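Local coordinates for lipase-esterase related protein (Clostridium acetobutylicum, PDB 3E0X) that is of unknown function but has an alpha/beta hydrolase fold and is probably a hydrolase of the lipase-esterase kind, at residues A[133-138]-A[164-169]; A[26-31]-A[160-165]. One frame throughout, in Å; residues are numbered along the deposited sequence. Where two conformers were deposited one is given.

Contact 1 (A[133-138]-A[164-169])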
# COMPACT_ATOMS: atom_id res chain seq x y z
N TYR A 133 3.24 13.42 -16.72
CA TYR A 133 3.79 13.01 -18.02
C TYR A 133 4.82 13.98 -18.56
O TYR A 133 5.68 13.60 -19.38
CB TYR A 133 2.71 12.79 -19.08
CG TYR A 133 1.85 11.61 -18.78
CD1 TYR A 133 2.41 10.39 -18.38
CD2 TYR A 133 0.46 11.70 -18.92
CE1 TYR A 133 1.63 9.31 -18.10
CE2 TYR A 133 -0.33 10.61 -18.63
CZ TYR A 133 0.27 9.41 -18.23
OH TYR A 133 -0.47 8.30 -17.95
N HIS A 134 4.76 15.23 -18.08
CA HIS A 134 5.75 16.26 -18.46
C HIS A 134 6.84 16.44 -17.40
O HIS A 134 7.59 17.42 -17.40
CB HIS A 134 5.06 17.58 -18.82
CG HIS A 134 4.34 17.50 -20.13
ND1 HIS A 134 3.12 16.88 -20.27
CD2 HIS A 134 4.68 17.96 -21.36
CE1 HIS A 134 2.75 16.94 -21.54
NE2 HIS A 134 3.67 17.59 -22.22
N ASN A 135 6.92 15.44 -16.52
CA ASN A 135 7.94 15.31 -15.50
C ASN A 135 7.86 16.40 -14.44
O ASN A 135 8.87 16.77 -13.83
CB ASN A 135 9.34 15.24 -16.12
CG ASN A 135 10.23 14.24 -15.40
OD1 ASN A 135 11.03 14.62 -14.54
ND2 ASN A 135 10.07 12.96 -15.71
N GLN A 136 6.63 16.83 -14.16
CA GLN A 136 6.39 17.89 -13.18
C GLN A 136 5.42 17.38 -12.12
O GLN A 136 4.34 16.88 -12.46
CB GLN A 136 5.79 19.14 -13.84
CG GLN A 136 6.69 19.80 -14.93
CD GLN A 136 8.13 20.06 -14.47
OE1 GLN A 136 8.38 20.57 -13.36
NE2 GLN A 136 9.10 19.70 -15.32
N LEU A 137 5.82 17.51 -10.87
CA LEU A 137 5.01 17.05 -9.75
C LEU A 137 4.32 18.23 -9.06
O LEU A 137 4.98 19.12 -8.52
CB LEU A 137 5.89 16.29 -8.75
CG LEU A 137 5.22 15.80 -7.47
CD1 LEU A 137 4.07 14.86 -7.81
CD2 LEU A 137 6.23 15.09 -6.54
N ASP A 138 2.99 18.24 -9.11
CA ASP A 138 2.20 19.31 -8.52
C ASP A 138 2.09 19.09 -7.01
O ASP A 138 1.20 18.37 -6.56
CB ASP A 138 0.82 19.40 -9.19
CG ASP A 138 -0.06 20.50 -8.63
OD1 ASP A 138 0.31 21.15 -7.61
OD2 ASP A 138 -1.17 20.71 -9.19
N ASP A 164 13.66 12.55 -4.14
CA ASP A 164 13.81 12.69 -5.60
C ASP A 164 12.43 12.62 -6.26
O ASP A 164 11.79 11.57 -6.17
CB ASP A 164 14.72 11.58 -6.16
CG ASP A 164 14.89 11.66 -7.69
OD1 ASP A 164 14.28 12.52 -8.38
OD2 ASP A 164 15.66 10.84 -8.21
N PRO A 165 11.97 13.72 -6.92
CA PRO A 165 10.64 13.64 -7.51
C PRO A 165 10.49 12.61 -8.63
O PRO A 165 9.37 12.28 -8.97
CB PRO A 165 10.40 15.05 -8.08
CG PRO A 165 11.71 15.65 -8.21
CD PRO A 165 12.57 15.06 -7.13
N ASP A 166 11.61 12.09 -9.15
CA ASP A 166 11.50 11.07 -10.21
C ASP A 166 10.85 9.80 -9.69
O ASP A 166 10.26 9.05 -10.47
CB ASP A 166 12.85 10.77 -10.88
CG ASP A 166 13.25 11.85 -11.87
OD1 ASP A 166 12.36 12.49 -12.47
OD2 ASP A 166 14.47 12.07 -12.03
N ILE A 167 10.97 9.55 -8.40
CA ILE A 167 10.36 8.35 -7.85
C ILE A 167 8.82 8.46 -7.82
O ILE A 167 8.11 7.55 -8.29
CB ILE A 167 10.91 8.00 -6.45
CG1 ILE A 167 12.43 7.75 -6.56
CG2 ILE A 167 10.17 6.78 -5.84
CD1 ILE A 167 13.08 7.57 -5.23
N MSE A 168 8.29 9.56 -7.28
CA MSE A 168 6.83 9.79 -7.32
C MSE A 168 6.30 9.76 -8.77
O MSE A 168 5.23 9.19 -9.06
CB MSE A 168 6.49 11.10 -6.62
CG MSE A 168 5.01 11.39 -6.61
SE MSE A 168 4.00 10.15 -5.47
CE MSE A 168 4.33 11.07 -3.77
N ILE A 169 7.02 10.38 -9.68
CA ILE A 169 6.60 10.39 -11.07
C ILE A 169 6.52 8.95 -11.64
O ILE A 169 5.52 8.54 -12.24
CB ILE A 169 7.51 11.32 -11.92
CG1 ILE A 169 7.27 12.78 -11.51
CG2 ILE A 169 7.27 11.14 -13.42
CD1 ILE A 169 8.31 13.75 -12.03

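Contact 2 (A[26-31]-A[160-165])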
# COMPACT_ATOMS: atom_id res chain seq x y z
N GLY A 26 5.89 6.91 -4.21
CA GLY A 26 6.74 8.03 -3.80
C GLY A 26 7.06 8.04 -2.31
O GLY A 26 7.58 9.04 -1.78
N CYS A 27 6.74 6.96 -1.60
CA CYS A 27 7.10 6.90 -0.19
C CYS A 27 7.89 5.64 0.12
O CYS A 27 8.52 5.11 -0.76
CB CYS A 27 5.92 7.16 0.74
SG CYS A 27 4.53 6.09 0.51
N ASN A 28 7.93 5.26 1.39
CA ASN A 28 8.73 4.13 1.84
C ASN A 28 8.09 3.58 3.11
O ASN A 28 7.00 4.00 3.49
CB ASN A 28 10.16 4.61 2.09
CG ASN A 28 10.19 5.90 2.87
OD1 ASN A 28 9.71 5.97 4.01
ND2 ASN A 28 10.72 6.95 2.24
N LEU A 29 8.74 2.62 3.77
CA LEU A 29 8.09 1.96 4.91
C LEU A 29 7.81 2.93 6.06
O LEU A 29 7.00 2.63 6.94
CB LEU A 29 8.93 0.77 5.41
CG LEU A 29 10.33 1.08 5.95
CD1 LEU A 29 10.31 1.53 7.41
CD2 LEU A 29 11.25 -0.14 5.82
N LYS A 30 8.49 4.09 6.07
CA LYS A 30 8.31 5.09 7.12
C LYS A 30 6.88 5.61 7.23
O LYS A 30 6.45 6.13 8.27
CB LYS A 30 9.28 6.27 6.90
CG LYS A 30 10.78 5.89 6.96
CD LYS A 30 11.72 7.05 6.56
CE LYS A 30 11.46 7.59 5.14
NZ LYS A 30 12.19 8.86 4.74
N ILE A 31 6.12 5.48 6.13
CA ILE A 31 4.76 6.01 6.08
C ILE A 31 3.83 5.28 7.04
O ILE A 31 2.76 5.81 7.41
CB ILE A 31 4.20 5.98 4.62
CG1 ILE A 31 3.04 6.99 4.45
CG2 ILE A 31 3.78 4.53 4.19
CD1 ILE A 31 3.43 8.45 4.61
N THR A 160 8.44 12.35 5.18
CA THR A 160 9.09 11.05 4.93
C THR A 160 9.03 10.58 3.47
O THR A 160 9.68 9.56 3.10
CB THR A 160 8.51 9.90 5.81
OG1 THR A 160 7.22 9.51 5.34
CG2 THR A 160 8.45 10.29 7.28
N LEU A 161 8.28 11.31 2.64
CA LEU A 161 8.17 10.95 1.24
C LEU A 161 9.55 11.07 0.60
O LEU A 161 10.40 11.85 1.05
CB LEU A 161 7.21 11.87 0.51
CG LEU A 161 5.77 11.38 0.42
CD1 LEU A 161 5.14 10.92 1.74
CD2 LEU A 161 4.90 12.44 -0.27
N GLU A 162 9.79 10.27 -0.44
CA GLU A 162 11.05 10.30 -1.15
C GLU A 162 11.38 11.69 -1.65
O GLU A 162 10.50 12.40 -2.15
CB GLU A 162 10.98 9.33 -2.33
CG GLU A 162 10.86 7.86 -1.91
CD GLU A 162 12.12 7.33 -1.26
OE1 GLU A 162 13.24 7.65 -1.73
OE2 GLU A 162 12.01 6.62 -0.26
N LYS A 163 12.65 12.07 -1.56
CA LYS A 163 13.06 13.42 -1.93
C LYS A 163 13.30 13.61 -3.43
O LYS A 163 13.19 14.74 -3.93
CB LYS A 163 14.28 13.86 -1.13
CG LYS A 163 13.97 14.15 0.31
CD LYS A 163 15.21 14.58 1.08
CE LYS A 163 14.83 15.20 2.42
NZ LYS A 163 14.25 14.20 3.34
N ASP A 164 13.66 12.55 -4.14
CA ASP A 164 13.81 12.69 -5.60
C ASP A 164 12.43 12.62 -6.26
O ASP A 164 11.79 11.57 -6.17
CB ASP A 164 14.72 11.58 -6.16
CG ASP A 164 14.89 11.66 -7.69
OD1 ASP A 164 14.28 12.52 -8.38
OD2 ASP A 164 15.66 10.84 -8.21
N PRO A 165 11.97 13.72 -6.92
CA PRO A 165 10.64 13.64 -7.51
C PRO A 165 10.49 12.61 -8.63
O PRO A 165 9.37 12.28 -8.97
CB PRO A 165 10.40 15.05 -8.08
CG PRO A 165 11.71 15.65 -8.21
CD PRO A 165 12.57 15.06 -7.13
O HOH W 1 8.00 11.67 -2.99
O HOH W 2 7.46 7.49 3.47

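Contact 1 (A[133-138]-A[164-169])
The helical region between strands 109-115 and 191-196 of this alpha/beta hydrolase fold brings the loop after helix 126-133 against the first turn of helix 165-177, where Leu137 and Asn135 meet Met168 and Ile169. Leu137 reaches over with both methyl branches, its CG standing anti to the backbone N (chi1 177°): CD1 lies 3.8 Å from Met168 CG, and CD2 sits beside the same carbon and Met168 CB. The selenomethionine chain crosses the leucine at about a right angle, bends at chi2 and chi3, and also touches the bound ortho-xylene. At the edge of this patch, Leu137 CD2 approaches Pro165 CB at 4.4 Å.

Ile169 sends its CD1 methyl against the backbone of the loop, 3.6 Å from Asn135 O, and its side chain also packs on Ile132 of helix 126-133. The packing between the segments is mainly apolar. Farther out from the leucine, the amide of Asn135 crosses the carboxylate of Asp166 at about a right angle, their planes 62° apart. Local capping shapes both segments: Asp164 is the N-cap of helix 165-177, its OD1 accepting from Asp166 N at 2.8 Å from above the carboxylate plane. Asn135, with positive phi, is the C-prime residue of a Schellman motif that ends helix 126-133, and the contact joins that helix end to a side-chain-capped helix start.

Contact 2 (A[26-31]-A[160-165])
Asn28 and Glu162 meet with amide and carboxylate planes almost perpendicular, 87° apart, and Asn28 ND2 donates to Glu162 OE2 at 2.8 Å in a nearly straight bond. The acceptor lies in the amide plane, whereas the donor comes from above the carboxylate plane. The same ND2 also gives a bond to Thr160 O, 2.9 Å away, arriving nearly in line with that carbonyl. With CG between the backbone N and the carbonyl carbon (chi1 46°), the amide is placed toward both partners. Its OD1 meanwhile accepts from Lys30 N in an Asx turn, at 3.0 Å and on a lone pair; together with the two ND2 bonds this helps fix the rotation of the amide.

Lys30 slides past Thr160 in the opposite direction, its CE 3.8 Å from Thr160 CB. A bend at chi3 helps return NZ to Thr160 O (3.1 Å), giving this carbonyl two side-chain donors. Thr160 OG1 itself bonds to Tyr157 O and accepts from a water that also bridges to Asn28 N.

Between the backbones, Glu162 N donates to Gly26 O at 2.9 Å, and a second water links Gly26 O to Glu162 O. On the inner side Leu161 CD1 packs against Cys27 CB (4.0 Å) and, obliquely, against Ile31 CD1; Cys27 and Leu161 both touch the bound ortho-xylene. The contact thus ties the loop after strand 18-22 to the connection between helices 152-158 and 165-177, with Gly53 N as another donor to Glu162 OE2 and Asp171 of helix 165-177 accepting from Gly26 N.

Both contacts end on the same piece of chain, sharing Asp164 and Pro165, with centres about 13 Å apart. Both are partly buried, but contact 1 lies farther out, about 19 Å from the centre of the chain against about 13 Å for contact 2. Contact 1 joins an interhelical loop to the start of helix 165-177, within one region, mainly through apolar side chains; contact 2 joins that region to the loop after strand 18-22 through hydrogen bonds and waters, with an apolar inner side. They meet where Met168 CE approaches Leu161 CD2 at 3.8 Å and its SE packs on Gly26, and both reach the ortho-xylene, contact 1 through Met168 and contact 2 through Cys27 and Leu161.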